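Local coordinates for protein 1-pyrroline-5-carboxylate dehydrogenase (Thermus thermophilus, PDB 1UZB) that probably catalyses the NAD+-dependent oxidation of glutamate semialdehyde, the hydrolysed form of 1-pyrroline-5-carboxylate, to glutamate, at residues Q95-S99 and A149-R153; G196-N202 and L503-L507. All blocks are in the same frame, centred on the assembly; numbering follows the deposited sequence. Where two conformers were deposited one is given.

Contact 1: residues Q95-S99 and A149-R153; sequences QEDRS and ALRYR
Gln95 faces Arg153 and Ser99 faces Ala149, with CA atoms 6.3 and 7.2 Å apart, so the first turn of helix 95-111 and the chain leaving helix 128-149 run in opposite senses. Gln95 makes the largest share on its helix. With CG anti to the backbone N (chi1 -176°), its chain reaches across and then bends, laying CG against Leu150 CD2 and bringing NE2 to 3.3 Å from Ala149 CB. No direct hydrogen bond crosses; one water donates to both Gln95 OE1 and Ala149 O, the latter at 2.6 Å. Arg98 NH2 gives Gln95 OE1 a nearly straight bond (2.9 Å, 168°), and NE2 donates to Ser99 OG, which bonds Ala146 O, and also to Ala199 O. This fixes which end of the amide is which. Glu96 OE1 lies 3.9 Å from Arg153 NH1, a long salt bridge in which the oxygen sits well out of the guanidinium plane, facing no N-H, so only the charges act. Leu150 CD2 also touches Glu96 CG. The contact joins helix 95-111 to the end of helix 128-149 and the loop leading to strand 165-180; Ala149 and, in that loop, Tyr152 also pack on helix 500-504.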
loop_
_atom_site.group_PDB
_atom_site.type_symbol
_atom_site.label_atom_id
_atom_site.label_comp_id
_atom_site.label_asym_id
_atom_site.label_seq_id
_atom_site.Cartn_x
_atom_site.Cartn_y
_atom_site.Cartn_z
ATOM N N GLN A 95 8.695 3.399 21.730
ATOM C CA GLN A 95 7.917 2.169 21.659
ATOM C C GLN A 95 8.794 0.977 21.283
ATOM O O GLN A 95 8.596 -0.130 21.785
ATOM C CB GLN A 95 6.763 2.310 20.663
ATOM C CG GLN A 95 5.854 1.084 20.615
ATOM C CD GLN A 95 5.302 0.723 21.982
ATOM O OE1 GLN A 95 4.595 1.515 22.608
ATOM N NE2 GLN A 95 5.626 -0.473 22.454
ATOM N N GLU A 96 9.777 1.198 20.414
ATOM C CA GLU A 96 10.660 0.110 20.007
ATOM C C GLU A 96 11.376 -0.508 21.209
ATOM O O GLU A 96 11.597 -1.726 21.260
ATOM C CB GLU A 96 11.690 0.605 18.989
ATOM C CG GLU A 96 11.119 0.915 17.604
ATOM C CD GLU A 96 10.390 2.245 17.531
ATOM O OE1 GLU A 96 9.791 2.527 16.470
ATOM O OE2 GLU A 96 10.421 3.011 18.516
ATOM N N ASP A 97 11.729 0.338 22.174
ATOM C CA ASP A 97 12.411 -0.097 23.391
ATOM C C ASP A 97 11.479 -0.904 24.294
ATOM O O ASP A 97 11.871 -1.935 24.843
ATOM C CB ASP A 97 12.951 1.115 24.166
ATOM C CG ASP A 97 14.127 1.787 23.478
ATOM O OD1 ASP A 97 14.374 1.523 22.284
ATOM O OD2 ASP A 97 14.805 2.599 24.143
ATOM N N ARG A 98 10.244 -0.436 24.455
ATOM C CA ARG A 98 9.292 -1.162 25.289
ATOM C C ARG A 98 8.952 -2.506 24.654
ATOM O O ARG A 98 8.844 -3.523 25.345
ATOM C CB ARG A 98 8.010 -0.344 25.493
ATOM C CG ARG A 98 8.184 0.883 26.392
ATOM C CD ARG A 98 6.837 1.458 26.827
ATOM N NE ARG A 98 6.096 1.990 25.688
ATOM C CZ ARG A 98 5.944 3.285 25.432
ATOM N NH1 ARG A 98 6.464 4.199 26.241
ATOM N NH2 ARG A 98 5.307 3.670 24.335
ATOM N N SER A 99 8.791 -2.517 23.335
ATOM C CA SER A 99 8.466 -3.759 22.645
ATOM C C SER A 99 9.596 -4.780 22.760
ATOM O O SER A 99 9.338 -5.970 22.945
ATOM C CB SER A 99 8.125 -3.484 21.177
ATOM O OG SER A 99 6.864 -2.832 21.083
ATOM N N ALA A 149 1.721 -3.054 19.569
ATOM C CA ALA A 149 2.008 -1.746 20.150
ATOM C C ALA A 149 2.712 -0.821 19.156
ATOM O O ALA A 149 2.505 0.392 19.172
ATOM C CB ALA A 149 2.857 -1.912 21.411
ATOM N N LEU A 150 3.540 -1.386 18.283
ATOM C CA LEU A 150 4.256 -0.567 17.310
ATOM C C LEU A 150 3.326 0.097 16.301
ATOM O O LEU A 150 3.689 1.095 15.675
ATOM C CB LEU A 150 5.303 -1.415 16.586
ATOM C CG LEU A 150 6.517 -1.775 17.449
ATOM C CD1 LEU A 150 7.338 -2.856 16.768
ATOM C CD2 LEU A 150 7.358 -0.530 17.691
ATOM N N ARG A 151 2.124 -0.451 16.148
ATOM C CA ARG A 151 1.151 0.105 15.213
ATOM C C ARG A 151 0.579 1.426 15.728
ATOM O O ARG A 151 -0.070 2.161 14.981
ATOM C CB ARG A 151 0.016 -0.899 14.983
ATOM C CG ARG A 151 0.470 -2.221 14.375
ATOM C CD ARG A 151 0.844 -2.063 12.908
ATOM N NE ARG A 151 -0.337 -1.991 12.052
ATOM C CZ ARG A 151 -1.052 -3.047 11.673
ATOM N NH1 ARG A 151 -0.701 -4.266 12.066
ATOM N NH2 ARG A 151 -2.126 -2.886 10.912
ATOM N N TYR A 152 0.828 1.725 17.001
ATOM C CA TYR A 152 0.333 2.955 17.615
ATOM C C TYR A 152 1.439 3.974 17.866
ATOM O O TYR A 152 1.200 5.007 18.492
ATOM C CB TYR A 152 -0.342 2.649 18.959
ATOM C CG TYR A 152 -1.597 1.815 18.860
ATOM C CD1 TYR A 152 -1.541 0.424 18.888
ATOM C CD2 TYR A 152 -2.845 2.421 18.727
ATOM C CE1 TYR A 152 -2.701 -0.347 18.782
ATOM C CE2 TYR A 152 -4.008 1.665 18.624
ATOM C CZ TYR A 152 -3.930 0.284 18.651
ATOM O OH TYR A 152 -5.080 -0.463 18.552
ATOM N N ARG A 153 2.641 3.700 17.373
ATOM C CA ARG A 153 3.771 4.592 17.622
ATOM C C ARG A 153 3.654 6.009 17.065
ATOM O O ARG A 153 3.008 6.251 16.049
ATOM C CB ARG A 153 5.073 3.938 17.139
ATOM C CG ARG A 153 5.304 3.961 15.639
ATOM C CD ARG A 153 6.507 3.093 15.285
ATOM N NE ARG A 153 6.987 3.304 13.921
ATOM C CZ ARG A 153 7.717 4.346 13.535
ATOM N NH1 ARG A 153 8.059 5.282 14.411
ATOM N NH2 ARG A 153 8.113 4.451 12.274
HETATM O O HOH W 1 2.539 2.291 20.934
#

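Contact 2: residues G196-N202 and L503-L507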
loop_
_atom_site.group_PDB
_atom_site.type_symbol
_atom_site.label_atom_id
_atom_site.label_comp_id
_atom_site.label_asym_id
_atom_site.label_seq_id
_atom_site.Cartn_x
_atom_site.Cartn_y
_atom_site.Cartn_z
ATOM N N GLY A 196 -0.322 -5.944 28.077
ATOM C CA GLY A 196 -0.990 -5.137 27.067
ATOM C C GLY A 196 -0.874 -3.669 27.448
ATOM O O GLY A 196 -0.329 -2.860 26.691
ATOM N N PRO A 197 -1.381 -3.287 28.630
ATOM C CA PRO A 197 -1.298 -1.886 29.065
ATOM C C PRO A 197 0.147 -1.389 29.176
ATOM O O PRO A 197 0.468 -0.271 28.771
ATOM C CB PRO A 197 -1.993 -1.907 30.424
ATOM C CG PRO A 197 -3.009 -3.004 30.262
ATOM C CD PRO A 197 -2.236 -4.075 29.537
ATOM N N VAL A 198 1.014 -2.231 29.721
ATOM C CA VAL A 198 2.419 -1.880 29.906
ATOM C C VAL A 198 3.160 -1.657 28.590
ATOM O O VAL A 198 4.007 -0.771 28.493
ATOM C CB VAL A 198 3.142 -2.978 30.731
ATOM C CG1 VAL A 198 4.654 -2.803 30.659
ATOM C CG2 VAL A 198 2.675 -2.915 32.177
ATOM N N ALA A 199 2.834 -2.449 27.576
ATOM C CA ALA A 199 3.497 -2.338 26.282
ATOM C C ALA A 199 3.450 -0.931 25.700
ATOM O O ALA A 199 4.436 -0.454 25.126
ATOM C CB ALA A 199 2.879 -3.322 25.297
ATOM N N VAL A 200 2.313 -0.264 25.852
ATOM C CA VAL A 200 2.158 1.072 25.303
ATOM C C VAL A 200 2.486 2.216 26.257
ATOM O O VAL A 200 2.195 3.376 25.958
ATOM C CB VAL A 200 0.736 1.275 24.722
ATOM C CG1 VAL A 200 0.525 0.333 23.543
ATOM C CG2 VAL A 200 -0.315 1.042 25.798
ATOM N N GLY A 201 3.075 1.902 27.410
ATOM C CA GLY A 201 3.475 2.967 28.315
ATOM C C GLY A 201 2.793 3.133 29.655
ATOM O O GLY A 201 3.130 4.055 30.393
ATOM N N ASN A 202 1.832 2.277 29.978
ATOM C CA ASN A 202 1.160 2.372 31.270
ATOM C C ASN A 202 1.955 1.564 32.288
ATOM O O ASN A 202 2.872 0.818 31.928
ATOM C CB ASN A 202 -0.252 1.787 31.180
ATOM C CG ASN A 202 -1.142 2.546 30.225
ATOM O OD1 ASN A 202 -1.654 3.616 30.551
ATOM N ND2 ASN A 202 -1.330 1.996 29.031
ATOM N N LEU A 503 -5.079 -2.766 22.631
ATOM C CA LEU A 503 -4.179 -1.726 23.111
ATOM C C LEU A 503 -4.749 -0.309 23.070
ATOM O O LEU A 503 -4.362 0.539 23.874
ATOM C CB LEU A 503 -2.849 -1.791 22.351
ATOM C CG LEU A 503 -2.154 -3.159 22.390
ATOM C CD1 LEU A 503 -0.802 -3.062 21.703
ATOM C CD2 LEU A 503 -1.984 -3.626 23.832
ATOM N N ARG A 504 -5.671 -0.051 22.148
ATOM C CA ARG A 504 -6.280 1.273 22.040
ATOM C C ARG A 504 -7.008 1.649 23.334
ATOM O O ARG A 504 -7.150 2.829 23.663
ATOM C CB ARG A 504 -7.274 1.300 20.874
ATOM C CG ARG A 504 -7.985 2.639 20.683
ATOM C CD ARG A 504 -7.004 3.716 20.273
ATOM N NE ARG A 504 -7.628 5.028 20.127
ATOM C CZ ARG A 504 -7.944 5.829 21.140
ATOM N NH1 ARG A 504 -8.504 7.005 20.895
ATOM N NH2 ARG A 504 -7.697 5.465 22.396
ATOM N N LEU A 505 -7.475 0.633 24.054
ATOM C CA LEU A 505 -8.195 0.834 25.306
ATOM C C LEU A 505 -7.331 1.460 26.395
ATOM O O LEU A 505 -7.846 2.058 27.344
ATOM C CB LEU A 505 -8.729 -0.505 25.811
ATOM C CG LEU A 505 -9.684 -1.258 24.884
ATOM C CD1 LEU A 505 -9.949 -2.636 25.461
ATOM C CD2 LEU A 505 -10.973 -0.478 24.714
ATOM N N PHE A 506 -6.018 1.335 26.254
ATOM C CA PHE A 506 -5.098 1.852 27.258
ATOM C C PHE A 506 -4.336 3.089 26.796
ATOM O O PHE A 506 -3.262 3.408 27.316
ATOM C CB PHE A 506 -4.135 0.735 27.667
ATOM C CG PHE A 506 -4.849 -0.510 28.116
ATOM C CD1 PHE A 506 -5.150 -1.526 27.214
ATOM C CD2 PHE A 506 -5.296 -0.630 29.426
ATOM C CE1 PHE A 506 -5.888 -2.640 27.611
ATOM C CE2 PHE A 506 -6.034 -1.737 29.832
ATOM C CZ PHE A 506 -6.330 -2.744 28.922
ATOM N N LEU A 507 -4.922 3.801 25.837
ATOM C CA LEU A 507 -4.329 5.006 25.273
ATOM C C LEU A 507 -5.358 6.120 25.135
ATOM O O LEU A 507 -6.560 5.863 25.036
ATOM C CB LEU A 507 -3.784 4.714 23.872
ATOM C CG LEU A 507 -2.651 3.700 23.739
ATOM C CD1 LEU A 507 -2.507 3.279 22.283
ATOM C CD2 LEU A 507 -1.358 4.312 24.260
#
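Pro197 lies over one face of the Phe506 ring, while Asn202 bonds the carbonyl of the same phenylalanine. Together they fasten the Schellman motif that ends helix 188-199 to the type I turn Arg504-Leu507 at the end of helix 500-504. Helix 188-199 connects parallel strands 165-180 and 203-207, a beta-alpha-beta crossover consistent with the Rossmann-type NAD-binding domain of aldehyde dehydrogenases. Gly201, at positive phi, is the C-prime residue: its N bonds Val198 O, and Asn202 N bonds Pro197 O.

Val200 fills the middle of the contact. Its CB sits 3.7 Å from Leu507 CD2; from there CG1, anti to the carbonyl carbon (chi1 -64°), goes to Leu503 CD1 at 4.1 Å, while CG2 faces both Leu507 CD2 and, more loosely, Phe506 O. One branch therefore meets Leu503 and the other the end of the turn. Leu503 sends its second methyl, CD2, against Gly196 O. In the Phe506 conformer described here, Pro197 CG stands 3.4 Å from the ring centroid and 16° off the normal, a CH-pi contact.

With an alanine in place of Asn202, Phe506 O would probably be left without its amide donor, and Gly175 N without the oxygen that now receives it. Both hydrogens of Asn202 ND2 are used: one goes to Pro197 O, reaching it from the same face as Asn202 N, and the other meets a lone pair of Phe506 O, in the carbonyl plane, at 2.9 Å and 169°.

Both segments of contact 1 come before contact 2 in the sequence, yet the two centres are only about 10 Å apart. They meet at the end of helix 188-199, where Ala199 O probably accepts hydrogen bonds from both Gln95 NE2 and Arg98 NE of helix 95-111. Ala149 adds a second junction: it closes contact 1 from helix 128-149 and also packs on Val200 and Leu503 of contact 2. Helices 95-111, 128-149, 188-199 and 500-504 thus converge beside the sheet that holds strands 165-180, 203-207 and 507-515. The late 503-507 segment is thereby brought back, across 300 residues, against the end of the crossover helix in what is probably the NAD-binding domain.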